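Local coordinates for maltose/maltodextrin-binding protein (PDB 2GH9) that binds maltotriose between its two lobes and, as a periplasmic maltodextrin-binding protein, probably delivers such sugars to a membrane transporter, at residues A[155-160]-A[343-348]; A[194-199]-A[350-355]; A[2-7]-A[31-36]; A[7-12]-A[58-63]. One frame throughout, in Å; residues are numbered along the deposited sequence.

Interaction 1 (A[155-160]-A[343-348]); sequences DPYFNF and KVWGPW. With GLC (alpha-D-glucopyranose), chain B; GLC (alpha-D-glucopyranose), chain C.
Pro-156 fits into the angle between two tryptophans one turn apart, Trp-345 and Trp-348, and this wedge is the tight part of the contact. Its CB lies over one face of the Trp-348 indole, 3.8 Å from the centroid of the five-membered ring and 22° off the normal, a CH-pi contact. The neighbouring CG meets the rim of Trp-345 near the ring plane, at CE3 (4.0 Å). With CG anti to the backbone N (chi1 -172°), the Trp-348 indole meets both Pro-156 and Phe-160. Phe-160 CD1 sits in the indole plane at the far edge, 3.7 Å from Trp-348 CH2. The helix segments stand nearly perpendicular (88°) without a hydrogen bond between them, and the contact is one of apolar and CH-pi packing.

On the sugar side the protein-protein contact is looser: the side chains approach to 4.1 Å, Tyr-157 CB to Trp-345 CZ3, with Tyr-157 N 3.8 Å from the same CZ3. Both rings meet the ligand: Trp-345 has C4 of the chain B glucose over one face, and Tyr-157 has C4 of the chain C glucose over the centre of its own. Lys-343, Gly-346 and Pro-347 are partly exposed. Asp-155, the N-cap of helix 156-166 through a weak bond from Phe-158 N to OD1 (3.4 Å), accepts hydrogen bonds from O6 of the chain B glucose on OD1 and of the chain C glucose on OD2, both at 2.7 Å.

The chemistry is that of a carbohydrate site: aromatic faces take successive glucoses, and one carboxylate spans two hydroxymethyl groups, its charge probably eased by the helix N terminus.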
# COMPACT_ATOMS: atom_id res chain seq x y z
N ASP A 155 -9.31 8.22 -1.23
CA ASP A 155 -8.59 7.06 -1.77
C ASP A 155 -9.23 5.68 -1.42
O ASP A 155 -9.44 5.36 -0.26
CB ASP A 155 -7.14 7.15 -1.28
CG ASP A 155 -6.19 6.22 -2.02
OD1 ASP A 155 -6.42 5.01 -1.99
OD2 ASP A 155 -5.18 6.70 -2.60
N PRO A 156 -9.52 4.85 -2.43
CA PRO A 156 -10.20 3.55 -2.18
C PRO A 156 -9.38 2.51 -1.36
O PRO A 156 -9.92 1.85 -0.44
CB PRO A 156 -10.50 3.03 -3.59
CG PRO A 156 -9.61 3.77 -4.50
CD PRO A 156 -9.25 5.07 -3.86
N TYR A 157 -8.10 2.39 -1.68
CA TYR A 157 -7.14 1.63 -0.83
C TYR A 157 -7.15 2.04 0.66
O TYR A 157 -7.24 1.19 1.54
CB TYR A 157 -5.73 1.80 -1.41
CG TYR A 157 -4.60 1.19 -0.61
CD1 TYR A 157 -4.19 -0.10 -0.85
CD2 TYR A 157 -3.91 1.94 0.35
CE1 TYR A 157 -3.15 -0.66 -0.17
CE2 TYR A 157 -2.88 1.40 1.06
CZ TYR A 157 -2.48 0.08 0.79
OH TYR A 157 -1.44 -0.52 1.46
N PHE A 158 -7.06 3.33 0.95
CA PHE A 158 -7.04 3.79 2.35
C PHE A 158 -8.33 3.45 3.10
O PHE A 158 -8.32 3.15 4.31
CB PHE A 158 -6.78 5.30 2.39
CG PHE A 158 -5.34 5.68 2.28
CD1 PHE A 158 -4.64 6.09 3.40
CD2 PHE A 158 -4.69 5.62 1.07
CE1 PHE A 158 -3.32 6.44 3.30
CE2 PHE A 158 -3.36 5.96 0.97
CZ PHE A 158 -2.68 6.39 2.09
N ASN A 159 -9.44 3.48 2.37
CA ASN A 159 -10.77 3.21 2.91
C ASN A 159 -11.19 1.74 2.95
O ASN A 159 -12.21 1.44 3.57
CB ASN A 159 -11.82 4.00 2.12
CG ASN A 159 -11.84 5.44 2.50
OD1 ASN A 159 -12.15 5.77 3.64
ND2 ASN A 159 -11.46 6.31 1.58
N PHE A 160 -10.44 0.84 2.31
CA PHE A 160 -10.84 -0.56 2.29
C PHE A 160 -11.16 -1.11 3.68
O PHE A 160 -12.12 -1.85 3.84
CB PHE A 160 -9.84 -1.47 1.58
CG PHE A 160 -10.19 -2.93 1.74
CD1 PHE A 160 -11.31 -3.46 1.11
CD2 PHE A 160 -9.44 -3.75 2.58
CE1 PHE A 160 -11.65 -4.78 1.27
CE2 PHE A 160 -9.80 -5.08 2.76
CZ PHE A 160 -10.91 -5.59 2.11
N LYS A 343 -9.00 -2.42 -13.00
CA LYS A 343 -10.30 -1.85 -13.37
C LYS A 343 -11.12 -1.32 -12.17
O LYS A 343 -11.95 -0.43 -12.35
CB LYS A 343 -11.15 -2.89 -14.12
CG LYS A 343 -10.81 -3.06 -15.61
CD LYS A 343 -9.90 -4.26 -15.86
CE LYS A 343 -9.97 -4.75 -17.32
NZ LYS A 343 -9.05 -5.92 -17.54
N VAL A 344 -10.88 -1.85 -10.98
CA VAL A 344 -11.73 -1.53 -9.81
C VAL A 344 -11.42 -0.18 -9.15
O VAL A 344 -12.33 0.55 -8.79
CB VAL A 344 -11.68 -2.66 -8.76
CG1 VAL A 344 -12.48 -2.28 -7.49
CG2 VAL A 344 -12.25 -3.96 -9.37
N TRP A 345 -10.14 0.15 -9.04
CA TRP A 345 -9.71 1.32 -8.26
C TRP A 345 -10.35 2.63 -8.72
O TRP A 345 -10.71 3.48 -7.89
CB TRP A 345 -8.18 1.47 -8.33
CG TRP A 345 -7.36 0.32 -7.80
CD1 TRP A 345 -6.45 -0.42 -8.50
CD2 TRP A 345 -7.30 -0.17 -6.45
NE1 TRP A 345 -5.86 -1.34 -7.69
CE2 TRP A 345 -6.36 -1.21 -6.42
CE3 TRP A 345 -7.96 0.18 -5.26
CZ2 TRP A 345 -6.05 -1.92 -5.26
CZ3 TRP A 345 -7.67 -0.53 -4.12
CH2 TRP A 345 -6.71 -1.57 -4.12
N GLY A 346 -10.44 2.83 -10.02
CA GLY A 346 -10.97 4.09 -10.56
C GLY A 346 -12.41 4.36 -10.15
O GLY A 346 -12.67 5.35 -9.46
N PRO A 347 -13.35 3.49 -10.57
CA PRO A 347 -14.76 3.65 -10.16
C PRO A 347 -14.98 3.57 -8.65
O PRO A 347 -15.88 4.24 -8.13
CB PRO A 347 -15.46 2.49 -10.86
CG PRO A 347 -14.55 2.12 -12.01
CD PRO A 347 -13.17 2.34 -11.46
N TRP A 348 -14.16 2.77 -7.96
CA TRP A 348 -14.25 2.65 -6.49
C TRP A 348 -13.94 3.97 -5.83
O TRP A 348 -14.68 4.41 -4.95
CB TRP A 348 -13.31 1.54 -5.99
CG TRP A 348 -13.43 1.16 -4.54
CD1 TRP A 348 -14.34 1.62 -3.61
CD2 TRP A 348 -12.63 0.20 -3.86
NE1 TRP A 348 -14.14 0.99 -2.40
CE2 TRP A 348 -13.11 0.11 -2.53
CE3 TRP A 348 -11.56 -0.61 -4.25
CZ2 TRP A 348 -12.53 -0.73 -1.59
CZ3 TRP A 348 -11.00 -1.45 -3.32
CH2 TRP A 348 -11.48 -1.50 -2.01
C1 GLC B . -2.86 1.00 -3.98
C2 GLC B . -2.58 0.08 -5.15
C3 GLC B . -2.63 0.85 -6.46
C4 GLC B . -3.95 1.60 -6.56
C5 GLC B . -4.21 2.49 -5.34
C6 GLC B . -5.59 3.16 -5.34
O2 GLC B . -1.30 -0.56 -5.00
O3 GLC B . -2.49 -0.05 -7.56
O4 GLC B . -3.93 2.37 -7.76
O5 GLC B . -4.11 1.71 -4.15
O6 GLC B . -5.56 4.30 -4.47
C1 GLC C . 0.70 3.47 -0.91
C2 GLC C . 0.77 1.96 -1.08
C3 GLC C . 0.11 1.57 -2.42
C4 GLC C . -1.28 2.15 -2.60
C5 GLC C . -1.27 3.65 -2.32
C6 GLC C . -2.69 4.23 -2.33
O2 GLC C . 2.13 1.54 -1.09
O3 GLC C . 0.07 0.17 -2.55
O4 GLC C . -1.76 1.90 -3.94
O5 GLC C . -0.65 3.93 -1.04
O6 GLC C . -2.71 5.61 -2.69

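Interaction 2 (A[194-199]-A[350-355]); sequences KALQFI and NAISLA
Two helical segments, 194-199 and 350-355, run in broadly the same direction, their axes 9.7 Å apart at closest approach and inclined by 46° (signed crossing -46°). This is helix-on-helix packing in the lobe that also holds helix 156-166, joining helix 189-204 to helix 341-357. The backbones come nearest at Leu-196 and Ala-355, whose CA atoms are 6.4 Å apart, and no hydrogen bond passes between the segments.

Leu-196 takes part in three of the four residue contacts. Its CB points at the other helix and its two methyls divide the work: with CG anti to the carbonyl carbon (chi1 -70°), CD1 is set 4.1 Å from Ala-355 CB, at the fringe of Ala-351, while CD2 turns to Ile-352. Ala-351 and Ala-355 lie four residues apart on one face, and Leu-196 CD1 comes 4.2 Å from the backbone atom Ala-351 O; their small side chains are consistent with this close approach. One turn further on, Ile-199 makes a looser branch-to-branch contact, CG2 to CG2 of Ile-352 at 4.2 Å.

All five touching residues are buried, and neighbouring helices close the seam: Ile-366 and Val-367 of helix 363-378 lie against Leu-196, and Asn-159 of helix 156-166 against Ile-199. The tightest point is where the leucine and isoleucine side chains cross at about a right angle, Leu-196 CD2 reaching 3.6 Å from Ile-352 CG1.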
# COMPACT_ATOMS: atom_id res chain seq x y z
N LYS A 194 -23.05 1.26 3.45
CA LYS A 194 -22.69 1.55 4.85
C LYS A 194 -21.28 2.14 4.98
O LYS A 194 -21.05 3.04 5.79
CB LYS A 194 -22.84 0.31 5.72
CG LYS A 194 -24.29 -0.19 5.88
CD LYS A 194 -24.30 -1.68 6.20
CE LYS A 194 -25.69 -2.24 6.44
NZ LYS A 194 -25.73 -3.73 6.31
N ALA A 195 -20.33 1.61 4.20
CA ALA A 195 -18.97 2.13 4.19
C ALA A 195 -18.98 3.59 3.75
O ALA A 195 -18.38 4.44 4.41
CB ALA A 195 -18.07 1.32 3.26
N LEU A 196 -19.67 3.87 2.65
CA LEU A 196 -19.69 5.24 2.11
C LEU A 196 -20.39 6.24 3.03
O LEU A 196 -19.97 7.40 3.12
CB LEU A 196 -20.35 5.27 0.74
CG LEU A 196 -19.60 4.65 -0.43
CD1 LEU A 196 -20.34 4.98 -1.74
CD2 LEU A 196 -18.15 5.14 -0.45
N GLN A 197 -21.44 5.81 3.73
CA GLN A 197 -22.09 6.67 4.75
C GLN A 197 -21.17 6.99 5.94
O GLN A 197 -21.07 8.14 6.38
CB GLN A 197 -23.38 6.01 5.25
CG GLN A 197 -24.29 6.95 6.05
CD GLN A 197 -24.64 8.23 5.29
OE1 GLN A 197 -25.24 8.19 4.22
NE2 GLN A 197 -24.24 9.36 5.83
N PHE A 198 -20.47 5.98 6.46
CA PHE A 198 -19.47 6.23 7.50
C PHE A 198 -18.38 7.21 7.03
O PHE A 198 -17.98 8.13 7.77
CB PHE A 198 -18.83 4.93 7.99
CG PHE A 198 -17.63 5.16 8.85
CD1 PHE A 198 -17.78 5.70 10.11
CD2 PHE A 198 -16.35 4.89 8.39
CE1 PHE A 198 -16.69 5.96 10.90
CE2 PHE A 198 -15.25 5.16 9.18
CZ PHE A 198 -15.42 5.68 10.44
N ILE A 199 -17.89 7.00 5.80
CA ILE A 199 -16.90 7.90 5.23
C ILE A 199 -17.48 9.32 5.09
O ILE A 199 -16.85 10.28 5.50
CB ILE A 199 -16.27 7.40 3.91
CG1 ILE A 199 -15.51 6.09 4.14
CG2 ILE A 199 -15.34 8.47 3.31
CD1 ILE A 199 -15.33 5.20 2.90
N ASN A 350 -13.86 6.88 -7.44
CA ASN A 350 -14.83 7.84 -7.95
C ASN A 350 -16.09 7.83 -7.07
O ASN A 350 -16.63 8.88 -6.76
CB ASN A 350 -15.16 7.55 -9.42
CG ASN A 350 -14.00 7.89 -10.38
OD1 ASN A 350 -13.02 8.56 -10.00
ND2 ASN A 350 -14.11 7.43 -11.63
N ALA A 351 -16.52 6.65 -6.67
CA ALA A 351 -17.69 6.51 -5.79
C ALA A 351 -17.48 7.26 -4.47
O ALA A 351 -18.38 7.97 -4.00
CB ALA A 351 -17.97 5.05 -5.53
N ILE A 352 -16.29 7.10 -3.87
CA ILE A 352 -15.99 7.71 -2.57
C ILE A 352 -15.97 9.22 -2.68
O ILE A 352 -16.55 9.93 -1.84
CB ILE A 352 -14.64 7.17 -1.97
CG1 ILE A 352 -14.76 5.68 -1.67
CG2 ILE A 352 -14.21 8.02 -0.72
CD1 ILE A 352 -13.43 4.91 -1.51
N SER A 353 -15.28 9.72 -3.70
CA SER A 353 -15.22 11.15 -3.94
C SER A 353 -16.62 11.76 -4.17
O SER A 353 -16.90 12.85 -3.68
CB SER A 353 -14.28 11.46 -5.13
OG SER A 353 -12.93 11.27 -4.73
N LEU A 354 -17.48 11.06 -4.90
CA LEU A 354 -18.88 11.50 -5.09
C LEU A 354 -19.66 11.51 -3.78
O LEU A 354 -20.45 12.44 -3.51
CB LEU A 354 -19.61 10.56 -6.07
CG LEU A 354 -19.82 10.97 -7.52
CD1 LEU A 354 -18.52 11.31 -8.19
CD2 LEU A 354 -20.54 9.84 -8.25
N ALA A 355 -19.47 10.47 -2.98
CA ALA A 355 -20.15 10.36 -1.69
C ALA A 355 -19.81 11.55 -0.79
O ALA A 355 -20.71 12.19 -0.23
CB ALA A 355 -19.81 9.03 -1.01

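Interaction 3 (A[2-7]-A[31-36]); sequences KITVWT and KVEVVE
Ile-3 to Thr-7 pair with Val-32 to Glu-36 as adjacent parallel strands, the two strands of a beta-alpha-beta unit whose crossover is helix 11-26. Five backbone hydrogen bonds give the register. Ile-3 bonds Lys-31 O with its N and Glu-33 N with its O, straddling Val-32; Val-5 straddles Val-34 in the same way, the parallel pattern, and Thr-7 N continues it to Val-35 O. The shortest is Val-35 N to Val-5 O, 2.7 Å. CA-H...O contacts fill the intervals, for instance Trp-6 CA to Val-35 O at 3.3 Å.

Apolar contacts divide between the faces. Ile-3, Val-5, Thr-7, Val-32 and Val-34 lie on one: Val-5 CG2 meets Val-32 CG1 at 3.7 Å, and Thr-7 CG2 meets Val-34 CG1 at the same distance. Phe-286 of helix 280-290 packs on Ile-3, Val-5 and Val-32. On the other face Trp-6 and Val-35 lie side by side, with Val-35 CB at the indole edge, 3.8 Å from CD1; chi1 of -76° sets CG of Trp-6 anti to the carbonyl carbon and lays the ring along its neighbour.

The charged contact across the segments lies just before the strand, at Lys-2. Its NZ makes a long salt bridge to Glu-33 OE1, 3.7 Å, and a water accepts from the same NZ at 2.8 Å while reaching OE1 only weakly. Cohesion therefore rests on the backbone bonds and the branched apolar face, with the exposed ion pair probably adding little.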
# COMPACT_ATOMS: atom_id res chain seq x y z
N LYS A 2 25.22 0.47 -18.22
CA LYS A 2 24.32 1.27 -17.35
C LYS A 2 22.91 0.69 -17.33
O LYS A 2 22.30 0.50 -18.38
CB LYS A 2 24.26 2.73 -17.82
CG LYS A 2 23.30 3.63 -16.98
CD LYS A 2 23.25 5.08 -17.49
CE LYS A 2 23.94 6.08 -16.54
NZ LYS A 2 23.70 7.51 -16.97
N ILE A 3 22.39 0.44 -16.14
CA ILE A 3 20.97 0.07 -16.01
C ILE A 3 20.21 1.20 -15.33
O ILE A 3 20.80 1.97 -14.59
CB ILE A 3 20.76 -1.24 -15.24
CG1 ILE A 3 21.51 -1.22 -13.90
CG2 ILE A 3 21.18 -2.43 -16.12
CD1 ILE A 3 21.06 -2.27 -12.96
N THR A 4 18.91 1.30 -15.60
CA THR A 4 18.08 2.33 -14.98
C THR A 4 17.00 1.70 -14.10
O THR A 4 16.47 0.63 -14.40
CB THR A 4 17.46 3.28 -16.01
OG1 THR A 4 16.48 2.59 -16.79
CG2 THR A 4 18.55 3.84 -16.95
N VAL A 5 16.74 2.38 -12.98
CA VAL A 5 15.75 1.97 -11.99
C VAL A 5 14.71 3.08 -11.88
O VAL A 5 15.06 4.20 -11.62
CB VAL A 5 16.39 1.78 -10.59
CG1 VAL A 5 15.34 1.32 -9.53
CG2 VAL A 5 17.51 0.78 -10.68
N TRP A 6 13.44 2.74 -12.10
CA TRP A 6 12.33 3.62 -11.72
C TRP A 6 11.93 3.35 -10.29
O TRP A 6 11.78 2.18 -9.91
CB TRP A 6 11.13 3.40 -12.63
CG TRP A 6 11.29 4.00 -13.97
CD1 TRP A 6 12.29 4.84 -14.38
CD2 TRP A 6 10.41 3.85 -15.08
NE1 TRP A 6 12.10 5.18 -15.69
CE2 TRP A 6 10.95 4.60 -16.14
CE3 TRP A 6 9.23 3.12 -15.28
CZ2 TRP A 6 10.33 4.67 -17.39
CZ3 TRP A 6 8.62 3.18 -16.52
CH2 TRP A 6 9.18 3.95 -17.57
N THR A 7 11.77 4.41 -9.50
CA THR A 7 11.31 4.27 -8.11
C THR A 7 10.33 5.37 -7.70
O THR A 7 10.44 6.50 -8.15
CB THR A 7 12.51 4.28 -7.12
OG1 THR A 7 12.05 3.96 -5.81
CG2 THR A 7 13.22 5.62 -7.10
N LYS A 31 27.06 1.05 -13.97
CA LYS A 31 26.41 2.28 -13.50
C LYS A 31 24.91 2.05 -13.32
O LYS A 31 24.26 1.45 -14.18
CB LYS A 31 26.68 3.44 -14.48
CG LYS A 31 28.07 4.08 -14.28
CD LYS A 31 28.50 5.02 -15.43
CE LYS A 31 27.95 6.46 -15.27
NZ LYS A 31 28.32 7.33 -16.45
N VAL A 32 24.37 2.50 -12.19
CA VAL A 32 22.93 2.42 -11.93
C VAL A 32 22.34 3.82 -11.81
O VAL A 32 22.77 4.60 -10.93
CB VAL A 32 22.63 1.63 -10.64
CG1 VAL A 32 21.10 1.55 -10.41
CG2 VAL A 32 23.24 0.25 -10.71
N GLU A 33 21.40 4.15 -12.68
CA GLU A 33 20.70 5.43 -12.61
C GLU A 33 19.33 5.26 -11.91
O GLU A 33 18.48 4.53 -12.37
CB GLU A 33 20.54 6.10 -13.99
CG GLU A 33 20.35 7.66 -13.86
CD GLU A 33 19.77 8.34 -15.10
OE1 GLU A 33 20.14 7.96 -16.25
OE2 GLU A 33 18.96 9.29 -14.94
N VAL A 34 19.18 5.93 -10.77
CA VAL A 34 17.91 5.91 -10.03
C VAL A 34 17.05 7.08 -10.54
O VAL A 34 17.44 8.24 -10.47
CB VAL A 34 18.18 5.96 -8.52
CG1 VAL A 34 16.85 5.96 -7.71
CG2 VAL A 34 19.08 4.77 -8.12
N VAL A 35 15.89 6.76 -11.10
CA VAL A 35 14.97 7.74 -11.68
C VAL A 35 13.69 7.73 -10.84
O VAL A 35 13.04 6.69 -10.68
CB VAL A 35 14.72 7.45 -13.19
CG1 VAL A 35 13.67 8.39 -13.79
CG2 VAL A 35 16.03 7.58 -14.00
N GLU A 36 13.36 8.90 -10.29
CA GLU A 36 12.11 9.10 -9.55
C GLU A 36 10.93 9.26 -10.51
O GLU A 36 11.04 9.90 -11.56
CB GLU A 36 12.21 10.30 -8.63
CG GLU A 36 13.18 10.10 -7.48
CD GLU A 36 13.71 11.42 -6.92
OE1 GLU A 36 13.07 11.98 -6.00
OE2 GLU A 36 14.78 11.88 -7.38
O HOH W 1 21.96 7.62 -19.18

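Interaction 4 (A[7-12]-A[58-63]); sequences THFGGP and LVVTVP. With GLC (alpha-D-glucopyranose), chain D.
The rings of His-8 and Phe-9 organise the contact with 58-63. Phe-9 has one face toward the backbone bend, with Val-60 O 3.7 Å above its plane and Thr-7 OG1 also over it, both offset toward the rim; Thr-61 OG1 lies at the ring edge, 3.4 Å from CZ. The imidazole of His-8 has Phe-9 CD1 over one face and two oxygens in its plane, Thr-61 O beside NE2 and O2 of the chain D glucose beside ND1.

His-8 therefore bridges protein and sugar. ND1 and the glucose O2 are hydrogen-bonded at 2.8 Å, with either able to donate, whereas NE2 gives Thr-61 O a weak bond that is short (2.7 Å) but bent to 121°. A chi1 of 53°, which tucks the ring between the backbone N and the carbonyl carbon, places ND1 toward the glucose and NE2 toward Thr-61 O.

Thr-7 OG1 works in two directions: it donates to Val-60 O at 2.6 Å, and by accepting from Phe-9 N at 3.1 Å it forms an ST turn that folds the chain after strand 3-7. The Val-60 to Thr-61 peptide is cis and marks the corner of strand 58-63; Thr-61 N is buried there without a partner. Gln-269 takes the Thr-61 hydroxyl and also makes a weak bond with His-8 NE2.

The arrangement is that of a ligand site at the C-terminal ends of parallel strands, here part of the maltotriose pocket in a periplasmic binding protein fold.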
# COMPACT_ATOMS: atom_id res chain seq x y z
N THR A 7 11.77 4.41 -9.50
CA THR A 7 11.31 4.27 -8.11
C THR A 7 10.33 5.37 -7.70
O THR A 7 10.44 6.50 -8.15
CB THR A 7 12.51 4.28 -7.12
OG1 THR A 7 12.05 3.96 -5.81
CG2 THR A 7 13.22 5.62 -7.10
N HIS A 8 9.41 5.02 -6.81
CA HIS A 8 8.48 5.98 -6.18
C HIS A 8 8.93 6.38 -4.77
O HIS A 8 8.22 7.09 -4.04
CB HIS A 8 7.05 5.43 -6.13
CG HIS A 8 6.91 4.07 -5.50
ND1 HIS A 8 6.66 3.88 -4.16
CD2 HIS A 8 6.92 2.83 -6.05
CE1 HIS A 8 6.56 2.59 -3.90
NE2 HIS A 8 6.69 1.93 -5.04
N PHE A 9 10.12 5.93 -4.40
CA PHE A 9 10.66 6.22 -3.10
C PHE A 9 11.09 7.69 -3.01
O PHE A 9 11.54 8.30 -3.99
CB PHE A 9 11.88 5.33 -2.78
CG PHE A 9 11.59 3.86 -2.70
CD1 PHE A 9 10.29 3.36 -2.68
CD2 PHE A 9 12.64 2.96 -2.65
CE1 PHE A 9 10.05 2.02 -2.61
CE2 PHE A 9 12.42 1.62 -2.58
CZ PHE A 9 11.12 1.14 -2.55
N GLY A 10 10.97 8.24 -1.81
CA GLY A 10 11.55 9.52 -1.47
C GLY A 10 12.22 9.43 -0.13
O GLY A 10 12.23 8.36 0.49
N GLY A 11 12.82 10.54 0.28
CA GLY A 11 13.38 10.66 1.60
C GLY A 11 14.45 9.63 1.91
O GLY A 11 15.24 9.28 1.03
N PRO A 12 14.49 9.18 3.17
CA PRO A 12 15.40 8.11 3.60
C PRO A 12 15.34 6.83 2.75
O PRO A 12 16.39 6.20 2.51
CB PRO A 12 14.96 7.84 5.02
CG PRO A 12 14.46 9.16 5.50
CD PRO A 12 13.71 9.70 4.31
N LEU A 58 14.56 -1.98 -14.31
CA LEU A 58 13.84 -2.53 -13.17
C LEU A 58 12.99 -1.47 -12.46
O LEU A 58 13.15 -0.27 -12.68
CB LEU A 58 14.77 -3.27 -12.19
CG LEU A 58 16.03 -2.70 -11.55
CD1 LEU A 58 16.51 -3.59 -10.41
CD2 LEU A 58 17.12 -2.53 -12.58
N VAL A 59 12.03 -1.94 -11.67
CA VAL A 59 11.22 -1.05 -10.83
C VAL A 59 11.43 -1.52 -9.42
O VAL A 59 11.21 -2.69 -9.12
CB VAL A 59 9.71 -1.06 -11.16
CG1 VAL A 59 8.98 0.06 -10.36
CG2 VAL A 59 9.46 -0.87 -12.64
N VAL A 60 11.94 -0.62 -8.59
CA VAL A 60 12.11 -0.81 -7.15
C VAL A 60 11.25 0.23 -6.43
O VAL A 60 11.67 1.39 -6.30
CB VAL A 60 13.57 -0.61 -6.76
CG1 VAL A 60 13.75 -0.82 -5.27
CG2 VAL A 60 14.49 -1.56 -7.57
N THR A 61 10.05 -0.10 -5.94
CA THR A 61 9.36 -1.38 -6.05
C THR A 61 7.96 -1.15 -6.63
O THR A 61 7.49 -0.00 -6.72
CB THR A 61 9.19 -2.02 -4.65
OG1 THR A 61 8.77 -1.01 -3.71
CG2 THR A 61 10.53 -2.67 -4.18
N VAL A 62 7.29 -2.23 -7.00
CA VAL A 62 5.88 -2.17 -7.36
C VAL A 62 5.05 -2.89 -6.31
O VAL A 62 5.50 -3.87 -5.72
CB VAL A 62 5.59 -2.84 -8.76
CG1 VAL A 62 6.37 -2.12 -9.89
CG2 VAL A 62 5.87 -4.40 -8.73
N PRO A 63 3.79 -2.44 -6.11
CA PRO A 63 2.87 -3.17 -5.25
C PRO A 63 2.35 -4.38 -6.01
O PRO A 63 2.21 -4.34 -7.23
CB PRO A 63 1.73 -2.16 -5.00
CG PRO A 63 1.72 -1.35 -6.24
CD PRO A 63 3.16 -1.25 -6.70
C1 GLC D . 4.55 6.90 -2.15
C2 GLC D . 4.90 5.61 -1.41
C3 GLC D . 3.90 4.53 -1.77
C4 GLC D . 2.48 5.02 -1.42
C5 GLC D . 2.15 6.33 -2.16
C6 GLC D . 0.81 6.92 -1.68
O1 GLC D . 4.79 6.71 -3.54
O2 GLC D . 6.25 5.20 -1.71
O3 GLC D . 4.19 3.29 -1.10
O4 GLC D . 1.54 4.08 -1.91
O5 GLC D . 3.19 7.28 -1.92
O6 GLC D . 0.52 8.17 -2.32

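From the N terminus, interaction 3 closes the first loop, returning the chain through helix 11-26 to lie beside strand 3-7. Interaction 4 begins at the shared Thr-7 and closes on 58-63, so the two contacts alternate along the chain; together they tie the strands of the N-terminal sheet, where Val-5 packs directly on Val-60. Interaction 1 opens later and spans 182 residues to helix 341-357. Interaction 2 starts inside that loop and ends beyond it, so these two also cross, tying helices 156-166 and 189-204 to helix 341-357 and meeting where Ile-352 packs on Pro-156. Interactions 1 and 4 both reach the bound sugar, their nearest atoms about 7 Å apart.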